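PDB 1VQZ: lipoate-protein ligase, putative from Streptococcus pneumoniae, which is a putative lipoate-protein ligase, built from a ligase A/B-type domain and a smaller C-terminal domain of the bacterial lipoate ligase family. Local coordinates for residues Tyr252-Ile264 with Gly269-Lys281. Numbering follows the deposited sequence.
Sequences YGKSPEFNVRRGI and GKVEVFANVTESK. With EDO (1,2-ethanediol), chain Q.
Val260 to Ile264 pair antiparallel with Val271 to Ala275, forming a beta hairpin in the C-terminal part of the chain. Val260–Ala275, Arg262–Val273 and Ile264–Val271 are hydrogen-bonded pairs; Arg261–Phe274 and Gly263–Glu272 are non-hydrogen-bonded pairs. A classic beta bulge ends the ladder: the backbone N atoms of Asn259 and Val260 both donate to Ala275 O, at 3.0 and 2.8 Å.

Beyond the bulge, the Asn259 side chain takes over the pairing. Its CG sits between the backbone N and the carbonyl carbon (chi1 56°), which brings the amide to the backbone of Val277. Asn259 OD1 accepts from Val277 N at 2.8 Å, and Asn259 ND2 donates to Val277 O at 2.7 Å. The second bond is nearly straight (171°) and lies close to the amide plane. A water donates to both Glu257 O and Phe274 O, tying the incoming loop to the strand.

The salt bridge is side-on. Arg261 NE (2.7 Å) and NH2 (3.1 Å) both donate to Glu272 OE2, which lies in the guanidinium plane. Glu272 OE2 receives the NE hydrogen on its anti lone pair, the one away from OE1; NH2 meets the same oxygen from above the carboxylate plane. The other carboxylate oxygen, Glu272 OE1, bonds Asn60, and Arg261 NH1 bonds Lys180 O.

Phe274 is the apolar hub. Its edge points at the face of Phe258 in a T-shaped stack, with CD2 over the centre of that ring. Arg261 CG makes a CH-pi contact over the Phe274 face, and Pro256 CG packs on Phe274 CB at 3.6 Å.

On the other sheet face, Val271 and Val273 pack against helix 332-339. The contact thus joins a backbone ladder to side-chain grips: an amide extends the pairing past the bulge, and two donors on one oxygen probably stabilise the carboxylate's charge.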
loop_
_atom_site.group_PDB
_atom_site.type_symbol
_atom_site.label_atom_id
_atom_site.label_comp_id
_atom_site.label_asym_id
_atom_site.label_seq_id
_atom_site.Cartn_x
_atom_site.Cartn_y
_atom_site.Cartn_z
ATOM N N TYR A 252 -4.175 -4.772 13.641
ATOM C CA TYR A 252 -3.980 -6.209 13.869
ATOM C C TYR A 252 -5.296 -6.902 13.556
ATOM O O TYR A 252 -5.552 -7.251 12.407
ATOM C CB TYR A 252 -3.534 -6.435 15.316
ATOM C CG TYR A 252 -2.119 -5.954 15.567
ATOM C CD1 TYR A 252 -1.849 -4.614 15.833
ATOM C CD2 TYR A 252 -1.048 -6.836 15.536
ATOM C CE1 TYR A 252 -0.517 -4.162 16.082
ATOM C CE2 TYR A 252 0.270 -6.415 15.778
ATOM C CZ TYR A 252 0.530 -5.075 16.023
ATOM O OH TYR A 252 1.827 -4.670 16.248
ATOM N N GLY A 253 -6.150 -7.078 14.563
ATOM C CA GLY A 253 -7.546 -7.484 14.323
ATOM C C GLY A 253 -7.876 -8.877 14.801
ATOM O O GLY A 253 -6.987 -9.685 15.024
ATOM N N LYS A 254 -9.167 -9.163 14.923
ATOM C CA LYS A 254 -9.628 -10.415 15.485
ATOM C C LYS A 254 -9.431 -11.591 14.536
ATOM O O LYS A 254 -9.600 -11.478 13.332
ATOM C CB LYS A 254 -11.115 -10.311 15.881
ATOM N N SER A 255 -9.103 -12.738 15.106
ATOM C CA SER A 255 -9.050 -13.981 14.329
ATOM C C SER A 255 -10.441 -14.368 13.863
ATOM O O SER A 255 -11.388 -14.171 14.601
ATOM C CB SER A 255 -8.494 -15.111 15.179
ATOM O OG SER A 255 -7.312 -14.685 15.832
ATOM N N PRO A 256 -10.566 -14.903 12.632
ATOM C CA PRO A 256 -11.897 -15.361 12.174
ATOM C C PRO A 256 -12.311 -16.705 12.758
ATOM O O PRO A 256 -11.491 -17.426 13.319
ATOM C CB PRO A 256 -11.730 -15.462 10.646
ATOM C CG PRO A 256 -10.251 -15.782 10.465
ATOM C CD PRO A 256 -9.520 -15.107 11.608
ATOM N N GLU A 257 -13.583 -17.044 12.626
ATOM C CA GLU A 257 -14.014 -18.395 12.917
ATOM C C GLU A 257 -13.564 -19.329 11.787
ATOM O O GLU A 257 -13.796 -19.043 10.620
ATOM C CB GLU A 257 -15.537 -18.441 13.121
ATOM C CG GLU A 257 -16.021 -17.584 14.308
ATOM C CD GLU A 257 -15.384 -18.003 15.629
ATOM O OE1 GLU A 257 -15.418 -19.218 15.938
ATOM O OE2 GLU A 257 -14.845 -17.121 16.346
ATOM N N PHE A 258 -12.868 -20.413 12.133
ATOM C CA PHE A 258 -12.379 -21.329 11.099
ATOM C C PHE A 258 -12.145 -22.689 11.657
ATOM O O PHE A 258 -11.852 -22.839 12.818
ATOM C CB PHE A 258 -11.091 -20.818 10.425
ATOM C CG PHE A 258 -9.879 -20.831 11.314
ATOM C CD1 PHE A 258 -9.645 -19.795 12.214
ATOM C CD2 PHE A 258 -8.965 -21.885 11.250
ATOM C CE1 PHE A 258 -8.509 -19.795 13.029
ATOM C CE2 PHE A 258 -7.835 -21.918 12.097
ATOM C CZ PHE A 258 -7.608 -20.881 12.986
ATOM N N ASN A 259 -12.368 -23.698 10.839
ATOM C CA ASN A 259 -11.971 -25.038 11.187
ATOM C C ASN A 259 -10.954 -25.532 10.173
ATOM O O ASN A 259 -10.540 -26.674 10.238
ATOM C CB ASN A 259 -13.181 -25.988 11.336
ATOM C CG ASN A 259 -14.088 -26.041 10.090
ATOM O OD1 ASN A 259 -13.821 -25.399 9.073
ATOM N ND2 ASN A 259 -15.175 -26.820 10.186
ATOM N N VAL A 260 -10.558 -24.666 9.221
ATOM C CA VAL A 260 -9.474 -24.991 8.291
ATOM C C VAL A 260 -8.542 -23.771 8.155
ATOM O O VAL A 260 -9.029 -22.628 7.990
ATOM C CB VAL A 260 -9.976 -25.317 6.882
ATOM C CG1 VAL A 260 -8.767 -25.485 5.914
ATOM C CG2 VAL A 260 -10.822 -26.548 6.869
ATOM N N ARG A 261 -7.233 -24.023 8.198
ATOM C CA ARG A 261 -6.238 -23.033 7.820
ATOM C C ARG A 261 -5.257 -23.635 6.825
ATOM O O ARG A 261 -4.767 -24.749 7.015
ATOM C CB ARG A 261 -5.463 -22.463 9.015
ATOM C CG ARG A 261 -4.383 -21.412 8.571
ATOM C CD ARG A 261 -3.110 -21.466 9.388
ATOM N NE ARG A 261 -2.020 -20.677 8.785
ATOM C CZ ARG A 261 -0.959 -21.163 8.138
ATOM N NH1 ARG A 261 -0.780 -22.473 7.996
ATOM N NH2 ARG A 261 -0.050 -20.327 7.644
ATOM N N ARG A 262 -5.001 -22.884 5.754
ATOM C CA ARG A 262 -4.000 -23.241 4.776
ATOM C C ARG A 262 -3.095 -22.033 4.475
ATOM O O ARG A 262 -3.518 -20.886 4.625
ATOM C CB ARG A 262 -4.703 -23.738 3.511
ATOM C CG ARG A 262 -5.420 -25.090 3.717
ATOM C CD ARG A 262 -6.283 -25.423 2.484
ATOM N NE ARG A 262 -5.503 -25.601 1.259
ATOM C CZ ARG A 262 -4.820 -26.698 0.925
ATOM N NH1 ARG A 262 -4.763 -27.759 1.730
ATOM N NH2 ARG A 262 -4.157 -26.726 -0.226
ATOM N N GLY A 263 -1.861 -22.303 4.057
ATOM C CA GLY A 263 -0.895 -21.277 3.727
ATOM C C GLY A 263 0.046 -21.707 2.616
ATOM O O GLY A 263 0.712 -22.747 2.695
ATOM N N ILE A 264 0.096 -20.900 1.567
ATOM C CA ILE A 264 0.982 -21.172 0.435
ATOM C C ILE A 264 1.676 -19.885 0.101
ATOM O O ILE A 264 1.062 -18.808 0.096
ATOM C CB ILE A 264 0.243 -21.770 -0.824
ATOM C CG1 ILE A 264 -0.339 -23.145 -0.491
ATOM C CG2 ILE A 264 1.220 -21.985 -1.963
ATOM C CD1 ILE A 264 -1.274 -23.752 -1.556
ATOM N N GLY A 269 3.388 -13.621 -3.953
ATOM C CA GLY A 269 2.802 -13.383 -2.649
ATOM C C GLY A 269 2.425 -14.624 -1.885
ATOM O O GLY A 269 2.082 -15.659 -2.423
ATOM N N LYS A 270 2.473 -14.450 -0.587
ATOM C CA LYS A 270 1.932 -15.358 0.376
ATOM C C LYS A 270 0.399 -15.230 0.465
ATOM O O LYS A 270 -0.144 -14.115 0.547
ATOM C CB LYS A 270 2.609 -14.942 1.700
ATOM C CG LYS A 270 2.291 -15.672 2.890
ATOM C CD LYS A 270 3.486 -15.656 3.840
ATOM C CE LYS A 270 3.290 -14.762 4.970
ATOM N NZ LYS A 270 4.237 -15.188 6.077
ATOM N N VAL A 271 -0.291 -16.376 0.471
ATOM C CA VAL A 271 -1.753 -16.444 0.638
ATOM C C VAL A 271 -2.087 -17.403 1.793
ATOM O O VAL A 271 -1.714 -18.573 1.778
ATOM C CB VAL A 271 -2.480 -16.921 -0.647
ATOM C CG1 VAL A 271 -3.985 -17.008 -0.412
ATOM C CG2 VAL A 271 -2.149 -16.023 -1.820
ATOM N N GLU A 272 -2.774 -16.867 2.798
ATOM C CA GLU A 272 -3.194 -17.586 3.996
ATOM C C GLU A 272 -4.710 -17.561 4.090
ATOM O O GLU A 272 -5.319 -16.504 4.109
ATOM C CB GLU A 272 -2.607 -16.952 5.234
ATOM C CG GLU A 272 -2.784 -17.810 6.521
ATOM C CD GLU A 272 -2.158 -17.178 7.761
ATOM O OE1 GLU A 272 -2.116 -15.920 7.851
ATOM O OE2 GLU A 272 -1.741 -17.961 8.668
ATOM N N VAL A 273 -5.303 -18.738 4.158
ATOM C CA VAL A 273 -6.745 -18.880 4.107
ATOM C C VAL A 273 -7.297 -19.490 5.385
ATOM O O VAL A 273 -6.934 -20.588 5.780
ATOM C CB VAL A 273 -7.158 -19.789 2.952
ATOM C CG1 VAL A 273 -8.704 -19.941 2.936
ATOM C CG2 VAL A 273 -6.616 -19.284 1.644
ATOM N N PHE A 274 -8.211 -18.782 6.018
ATOM C CA PHE A 274 -8.919 -19.329 7.174
ATOM C C PHE A 274 -10.392 -19.595 6.761
ATOM O O PHE A 274 -11.155 -18.666 6.536
ATOM C CB PHE A 274 -8.876 -18.353 8.364
ATOM C CG PHE A 274 -7.490 -18.056 8.882
ATOM C CD1 PHE A 274 -6.727 -17.048 8.327
ATOM C CD2 PHE A 274 -6.979 -18.743 9.971
ATOM C CE1 PHE A 274 -5.468 -16.744 8.842
ATOM C CE2 PHE A 274 -5.708 -18.459 10.474
ATOM C CZ PHE A 274 -4.960 -17.439 9.896
ATOM N N ALA A 275 -10.780 -20.857 6.677
ATOM C CA ALA A 275 -12.141 -21.218 6.232
ATOM C C ALA A 275 -12.902 -21.988 7.286
ATOM O O ALA A 275 -12.339 -22.887 7.937
ATOM C CB ALA A 275 -12.080 -22.015 4.976
ATOM N N ASN A 276 -14.180 -21.631 7.441
ATOM C CA ASN A 276 -15.138 -22.405 8.230
ATOM C C ASN A 276 -16.033 -23.196 7.281
ATOM O O ASN A 276 -16.831 -22.619 6.537
ATOM C CB ASN A 276 -15.985 -21.461 9.082
ATOM C CG ASN A 276 -16.543 -22.130 10.282
ATOM O OD1 ASN A 276 -15.867 -22.923 10.933
ATOM N ND2 ASN A 276 -17.778 -21.825 10.600
ATOM N N VAL A 277 -15.852 -24.519 7.307
ATOM C CA VAL A 277 -16.491 -25.449 6.392
ATOM C C VAL A 277 -17.475 -26.278 7.215
ATOM O O VAL A 277 -17.101 -26.905 8.225
ATOM C CB VAL A 277 -15.458 -26.369 5.697
ATOM C CG1 VAL A 277 -16.169 -27.453 4.825
ATOM C CG2 VAL A 277 -14.461 -25.557 4.862
ATOM N N THR A 278 -18.732 -26.204 6.822
ATOM C CA THR A 278 -19.824 -26.920 7.485
ATOM C C THR A 278 -20.645 -27.539 6.375
ATOM O O THR A 278 -20.819 -26.937 5.316
ATOM C CB THR A 278 -20.729 -25.962 8.296
ATOM O OG1 THR A 278 -21.365 -25.049 7.398
ATOM C CG2 THR A 278 -19.938 -25.156 9.276
ATOM N N GLU A 279 -21.099 -28.763 6.588
ATOM C CA GLU A 279 -21.875 -29.458 5.580
ATOM C C GLU A 279 -21.202 -29.441 4.201
ATOM O O GLU A 279 -21.863 -29.281 3.177
ATOM C CB GLU A 279 -23.301 -28.871 5.538
ATOM C CG GLU A 279 -24.134 -29.252 6.792
ATOM N N SER A 280 -19.879 -29.618 4.196
ATOM C CA SER A 280 -19.074 -29.644 2.964
ATOM C C SER A 280 -19.106 -28.371 2.069
ATOM O O SER A 280 -18.851 -28.448 0.871
ATOM C CB SER A 280 -19.404 -30.909 2.165
ATOM O OG SER A 280 -19.270 -32.033 3.027
ATOM N N LYS A 281 -19.370 -27.216 2.681
ATOM C CA LYS A 281 -19.469 -25.942 2.001
ATOM C C LYS A 281 -18.708 -24.895 2.817
ATOM O O LYS A 281 -18.529 -25.065 4.028
ATOM C CB LYS A 281 -20.929 -25.498 1.892
ATOM C CG LYS A 281 -21.788 -26.326 0.937
ATOM C CD LYS A 281 -23.033 -25.560 0.519
ATOM C CE LYS A 281 -24.099 -25.521 1.612
ATOM N NZ LYS A 281 -24.511 -26.884 2.143
HETATM C C1 EDO Q . 2.074 -7.961 19.597
HETATM O O1 EDO Q . 0.678 -8.202 19.725
HETATM C C2 EDO Q . 2.669 -7.901 18.192
HETATM O O2 EDO Q . 3.363 -6.640 17.971
HETATM O O HOH W 1 -13.289 -17.994 8.215
#